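Local coordinates for protein aryl esterase (Mycobacterium smegmatis, PDB 2Q0Q) that hydrolyses aryl esters and also transfers acyl groups to alcohols in water, as an oligomeric enzyme of the SGNH hydrolase family, at residues G[28-31]-G[32-35]; G[101-104]-G[105-108]; G[114-117]-G[118-122]. One frame throughout, in Å; residues are numbered along the deposited sequence.

Read from the N terminus, the three contacts come one after another, with neither nesting nor crossing. Contact 1 (28-35) closes the long loop after helix 11-14, turns the chain into helix 34-42 and joins helix 198-215 to strand 46-52. Contact 2 (101-108) ends the loop that follows strand 86-90, starts helix 104-119 and joins helix 164-175 to a subunit interface; contact 3 (114-122) finishes that same helix before a loop leads to strand 133-138, and sets it against that strand. Contacts 2 and 3 therefore bracket one helix, their centres about 20 Å apart, while contact 1 lies on the opposite side of the chain's centre. Contact 2 alone reaches neighbouring subunits.

Contact 1: residues G[28-31]-G[32-35]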
# COMPACT_ATOMS: atom_id res chain seq x y z
N PHE G 28 -26.84 -12.40 -25.60
CA PHE G 28 -27.40 -13.46 -26.44
C PHE G 28 -28.37 -14.29 -25.59
O PHE G 28 -28.13 -14.52 -24.41
CB PHE G 28 -26.28 -14.37 -26.99
CG PHE G 28 -25.67 -13.90 -28.31
CD1 PHE G 28 -26.46 -13.74 -29.45
CD2 PHE G 28 -24.32 -13.64 -28.40
CE1 PHE G 28 -25.89 -13.32 -30.66
CE2 PHE G 28 -23.74 -13.22 -29.60
CZ PHE G 28 -24.54 -13.05 -30.74
N ALA G 29 -29.46 -14.75 -26.20
CA ALA G 29 -30.44 -15.60 -25.51
C ALA G 29 -29.81 -16.83 -24.85
O ALA G 29 -28.82 -17.37 -25.35
CB ALA G 29 -31.53 -16.04 -26.48
N PRO G 30 -30.40 -17.33 -23.76
CA PRO G 30 -29.79 -18.47 -23.06
C PRO G 30 -29.53 -19.71 -23.94
O PRO G 30 -28.58 -20.45 -23.69
CB PRO G 30 -30.80 -18.79 -21.94
CG PRO G 30 -32.01 -17.97 -22.22
CD PRO G 30 -31.61 -16.83 -23.08
N ASP G 31 -30.34 -19.91 -24.97
CA ASP G 31 -30.20 -21.05 -25.89
C ASP G 31 -29.28 -20.73 -27.08
O ASP G 31 -29.00 -21.61 -27.90
CB ASP G 31 -31.58 -21.48 -26.41
CG ASP G 31 -32.54 -20.30 -26.58
OD1 ASP G 31 -32.53 -19.67 -27.64
OD2 ASP G 31 -33.29 -20.02 -25.62
N VAL G 32 -28.82 -19.49 -27.16
CA VAL G 32 -28.02 -19.04 -28.29
C VAL G 32 -26.56 -18.82 -27.96
O VAL G 32 -25.68 -19.17 -28.73
CB VAL G 32 -28.64 -17.77 -28.94
CG1 VAL G 32 -27.74 -17.24 -30.05
CG2 VAL G 32 -30.04 -18.10 -29.47
N ARG G 33 -26.28 -18.23 -26.79
CA ARG G 33 -24.91 -18.17 -26.34
C ARG G 33 -24.33 -19.59 -26.20
O ARG G 33 -25.05 -20.56 -26.01
CB ARG G 33 -24.79 -17.32 -25.06
CG ARG G 33 -25.64 -17.72 -23.85
CD ARG G 33 -25.56 -16.59 -22.86
NE ARG G 33 -26.15 -16.93 -21.57
CZ ARG G 33 -27.34 -16.52 -21.12
NH1 ARG G 33 -28.13 -15.76 -21.86
NH2 ARG G 33 -27.73 -16.90 -19.92
N TRP G 34 -23.02 -19.71 -26.37
CA TRP G 34 -22.40 -21.04 -26.46
C TRP G 34 -22.49 -21.84 -25.17
O TRP G 34 -22.53 -23.06 -25.20
CB TRP G 34 -20.94 -20.96 -26.97
CG TRP G 34 -19.93 -20.33 -26.04
CD1 TRP G 34 -19.41 -19.06 -26.13
CD2 TRP G 34 -19.28 -20.95 -24.94
NE1 TRP G 34 -18.50 -18.86 -25.12
CE2 TRP G 34 -18.41 -19.99 -24.37
CE3 TRP G 34 -19.39 -22.22 -24.34
CZ2 TRP G 34 -17.63 -20.28 -23.25
CZ3 TRP G 34 -18.61 -22.50 -23.24
CH2 TRP G 34 -17.74 -21.53 -22.70
N THR G 35 -22.55 -21.14 -24.03
CA THR G 35 -22.75 -21.82 -22.74
C THR G 35 -24.10 -22.56 -22.71
O THR G 35 -24.23 -23.64 -22.12
CB THR G 35 -22.62 -20.84 -21.53
OG1 THR G 35 -23.53 -19.74 -21.68
CG2 THR G 35 -21.23 -20.31 -21.45
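Arg33 folds back under the turn made by Ala29 to Val32. Arg33 CB packs on Phe28 CB, 3.8 Å away. Arg33 CG stands between the backbone N and the carbonyl carbon (chi1 56°), which sends the chain back beneath the loop and brings this CG to 3.5 Å from Ala29 O. Extended from CG to NE, the chain carries Arg33 CD past Phe28 O, and the guanidinium then spreads under Pro30, whose CA sits over one face, 3.7 Å from Arg33 CZ. At the tip, Arg33 NH1 gives a hydrogen bond to Phe28 O at 2.8 Å, with that oxygen in the guanidinium plane.

Ala29 O is gripped twice: by Val32 N at 2.8 Å, which closes a type I turn, and by Arg33 N at 3.0 Å. Beyond the turn, Val32 spreads its two methyls, CG1 against Phe28 CD1 (3.8 Å) and CG2 against Ala29 CB (3.9 Å).

Arg33 is the N-cap of helix 34-42. Its NH2 makes a salt bridge to Glu50 on strand 46-52, outermost in this chain's sheet, and NH1 also bonds a glycerol, probably from the crystallisation liquor. Phe28 meanwhile rests on Glu198 and Asn201 of helix 198-215, so this surface loop bridges that helix and strand 46-52.

Contact 2: residues G[101-104]-G[105-108]; sequences RRTP and LDIA
Thr103 and Asp106 face each other across the first turn of helix 104-119 and form a capping box. A chi1 of 66° swings Thr103 OG1 over toward the helix and aims it at the Asp106 amide; Asp106 N donates to it at 3.1 Å. In return Thr103 N donates to Asp106 OD2 at 3.0 Å in a nearly straight bond (172°), arriving from above the carboxylate plane. A water joins the two side chains, donating to Asp106 OD1 and bonded also to Thr103 OG1.

Arg102 runs past Asp106 at a slant. Its CG lies 3.7 Å from Asp106 CB, and the extended chain then takes the guanidinium beyond the carboxylate, whose plane is tilted 46° from it. The two charged groups do not meet: the atom over one guanidinium face is instead Asp106 O, 3.7 Å from Arg102 NH1. Arg102 pairs with Asp95, while Asp106 OD2 is shared between Thr103 N and, in a salt bridge, Arg101 of a second subunit, which probably fixes the rotation of the carboxylate.

Ile107 N bonds Thr103 O at 3.1 Å, and Ile107 CG1 lies against the same oxygen. Ile107 then packs on Leu164 and Tyr168 of helix 164-175, and Pro104 meets Val167 there. The cap thus lies between that helix and the subunit interface, where Leu105 touches Ala98 of the second subunit.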
# COMPACT_ATOMS: atom_id res chain seq x y z
N ARG G 101 -0.31 -3.15 -22.49
CA ARG G 101 1.07 -3.36 -22.91
C ARG G 101 1.58 -4.77 -22.61
O ARG G 101 2.71 -4.96 -22.14
CB ARG G 101 1.98 -2.29 -22.31
CG ARG G 101 1.68 -0.88 -22.85
CD ARG G 101 2.04 0.17 -21.86
NE ARG G 101 2.07 1.52 -22.43
CZ ARG G 101 1.06 2.42 -22.39
NH1 ARG G 101 -0.12 2.12 -21.82
NH2 ARG G 101 1.26 3.62 -22.92
N ARG G 102 0.73 -5.76 -22.87
CA ARG G 102 1.08 -7.16 -22.63
C ARG G 102 1.49 -7.91 -23.89
O ARG G 102 0.93 -7.69 -24.96
CB ARG G 102 -0.06 -7.92 -21.95
CG ARG G 102 -0.12 -7.71 -20.45
CD ARG G 102 -1.07 -8.69 -19.77
NE ARG G 102 -0.75 -8.76 -18.34
CZ ARG G 102 -1.24 -9.64 -17.47
NH1 ARG G 102 -2.13 -10.55 -17.83
NH2 ARG G 102 -0.82 -9.60 -16.21
N THR G 103 2.46 -8.79 -23.72
CA THR G 103 2.87 -9.75 -24.75
C THR G 103 2.04 -11.02 -24.58
O THR G 103 1.42 -11.22 -23.55
CB THR G 103 4.36 -10.11 -24.59
OG1 THR G 103 4.55 -10.83 -23.36
CG2 THR G 103 5.24 -8.85 -24.59
N PRO G 104 2.02 -11.90 -25.61
CA PRO G 104 1.36 -13.20 -25.44
C PRO G 104 1.89 -14.00 -24.25
O PRO G 104 1.12 -14.68 -23.58
CB PRO G 104 1.67 -13.93 -26.76
CG PRO G 104 1.84 -12.82 -27.74
CD PRO G 104 2.51 -11.71 -26.99
N LEU G 105 3.19 -13.89 -23.98
CA LEU G 105 3.78 -14.53 -22.80
C LEU G 105 3.17 -13.99 -21.50
O LEU G 105 2.82 -14.77 -20.59
CB LEU G 105 5.29 -14.32 -22.72
CG LEU G 105 5.90 -14.75 -21.39
CD1 LEU G 105 5.68 -16.24 -21.12
CD2 LEU G 105 7.38 -14.40 -21.35
N ASP G 106 3.04 -12.67 -21.40
CA ASP G 106 2.42 -12.07 -20.19
C ASP G 106 1.01 -12.61 -19.97
O ASP G 106 0.59 -12.91 -18.84
CB ASP G 106 2.30 -10.56 -20.30
CG ASP G 106 3.63 -9.85 -20.34
OD1 ASP G 106 4.61 -10.34 -19.74
OD2 ASP G 106 3.66 -8.76 -20.98
N ILE G 107 0.28 -12.76 -21.08
CA ILE G 107 -1.09 -13.25 -21.02
C ILE G 107 -1.10 -14.72 -20.62
O ILE G 107 -1.90 -15.15 -19.84
CB ILE G 107 -1.80 -13.03 -22.40
CG1 ILE G 107 -1.76 -11.54 -22.73
CG2 ILE G 107 -3.22 -13.56 -22.39
CD1 ILE G 107 -2.36 -11.20 -24.04
N ALA G 108 -0.20 -15.52 -21.20
CA ALA G 108 -0.11 -16.92 -20.83
C ALA G 108 0.18 -17.08 -19.32
O ALA G 108 -0.36 -17.96 -18.66
CB ALA G 108 0.95 -17.64 -21.68
O HOH W 1 6.90 -10.63 -21.55

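Contact 3: residues G[114-117]-G[118-122]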
# COMPACT_ATOMS: atom_id res chain seq x y z
N LEU G 114 -4.61 -18.58 -13.23
CA LEU G 114 -5.98 -19.11 -13.18
C LEU G 114 -6.00 -20.66 -13.12
O LEU G 114 -6.73 -21.27 -12.31
CB LEU G 114 -6.79 -18.58 -14.38
CG LEU G 114 -6.97 -17.05 -14.47
CD1 LEU G 114 -7.73 -16.65 -15.70
CD2 LEU G 114 -7.67 -16.51 -13.27
N VAL G 115 -5.18 -21.30 -13.95
CA VAL G 115 -5.06 -22.76 -13.89
C VAL G 115 -4.62 -23.22 -12.54
O VAL G 115 -5.21 -24.12 -11.96
CB VAL G 115 -4.07 -23.29 -14.96
CG1 VAL G 115 -3.90 -24.83 -14.85
CG2 VAL G 115 -4.55 -22.93 -16.36
N THR G 116 -3.61 -22.57 -12.00
CA THR G 116 -3.10 -22.92 -10.67
C THR G 116 -4.18 -22.78 -9.59
O THR G 116 -4.31 -23.66 -8.71
CB THR G 116 -1.85 -22.08 -10.32
OG1 THR G 116 -0.81 -22.37 -11.27
CG2 THR G 116 -1.32 -22.42 -8.95
N GLN G 117 -4.97 -21.71 -9.69
CA GLN G 117 -6.15 -21.53 -8.80
C GLN G 117 -7.16 -22.69 -8.91
O GLN G 117 -7.74 -23.14 -7.90
CB GLN G 117 -6.83 -20.19 -9.07
CG GLN G 117 -6.03 -18.95 -8.69
CD GLN G 117 -6.71 -17.64 -9.09
OE1 GLN G 117 -7.60 -17.61 -9.93
NE2 GLN G 117 -6.27 -16.53 -8.45
N VAL G 118 -7.38 -23.23 -10.11
CA VAL G 118 -8.25 -24.41 -10.21
C VAL G 118 -7.59 -25.67 -9.60
O VAL G 118 -8.23 -26.43 -8.85
CB VAL G 118 -8.69 -24.71 -11.65
CG1 VAL G 118 -9.52 -25.97 -11.67
CG2 VAL G 118 -9.49 -23.50 -12.21
N LEU G 119 -6.33 -25.91 -9.93
CA LEU G 119 -5.63 -27.12 -9.49
C LEU G 119 -5.48 -27.20 -7.98
O LEU G 119 -5.43 -28.30 -7.42
CB LEU G 119 -4.26 -27.22 -10.15
CG LEU G 119 -4.31 -27.37 -11.67
CD1 LEU G 119 -2.88 -27.32 -12.22
CD2 LEU G 119 -5.04 -28.65 -12.14
N THR G 120 -5.44 -26.05 -7.31
CA THR G 120 -5.23 -25.96 -5.87
C THR G 120 -6.53 -25.71 -5.09
O THR G 120 -6.46 -25.39 -3.90
CB THR G 120 -4.24 -24.82 -5.50
OG1 THR G 120 -4.77 -23.55 -5.90
CG2 THR G 120 -2.88 -25.06 -6.16
N SER G 121 -7.68 -25.91 -5.73
CA SER G 121 -8.96 -25.48 -5.17
C SER G 121 -9.67 -26.55 -4.32
O SER G 121 -10.81 -26.32 -3.84
CB SER G 121 -9.90 -25.04 -6.30
OG SER G 121 -10.29 -26.14 -7.11
N ALA G 122 -9.04 -27.72 -4.15
CA ALA G 122 -9.68 -28.83 -3.44
C ALA G 122 -10.17 -28.39 -2.07
O ALA G 122 -9.45 -27.70 -1.35
CB ALA G 122 -8.74 -29.99 -3.30
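Val115 and Leu119 form the main apolar pair, side by side and pointing the same way one turn apart, with Val115 CG1 3.8 Å from Leu119 CD1. Both also touch Met175 of helix 164-175. A looser methyl pair, Thr116 CG2 and Thr120 CG2, meets at 4.1 Å.

Backbone bonds keep the last turns regular: Val118 N to Leu114 O at 3.0 Å, and Leu119 N to Val115 O at 2.9 Å. This is the C-terminal end of the helix in a beta-alpha-beta crossover, the unit of the SGNH alpha/beta fold in which helix 104-119 links the adjacent parallel strands 86-90 and 133-138. Val115 and Val118 pack on Val134 of the second strand.

Hydroxyls and amides together finish the helix. Thr116 O takes two donors of Thr120, OG1 at 2.8 Å and N at 3.0 Å, from opposite faces of its carbonyl plane; a chi1 of 62° turns Thr120 OG1 back over the last turn. Ser121 reaches three residues back instead: its OG donates to Val118 O at 2.7 Å, beside a longer bond from Ser121 N. Gln117 leans across to helix 70-81, where its NE2 bonds Ala71 O.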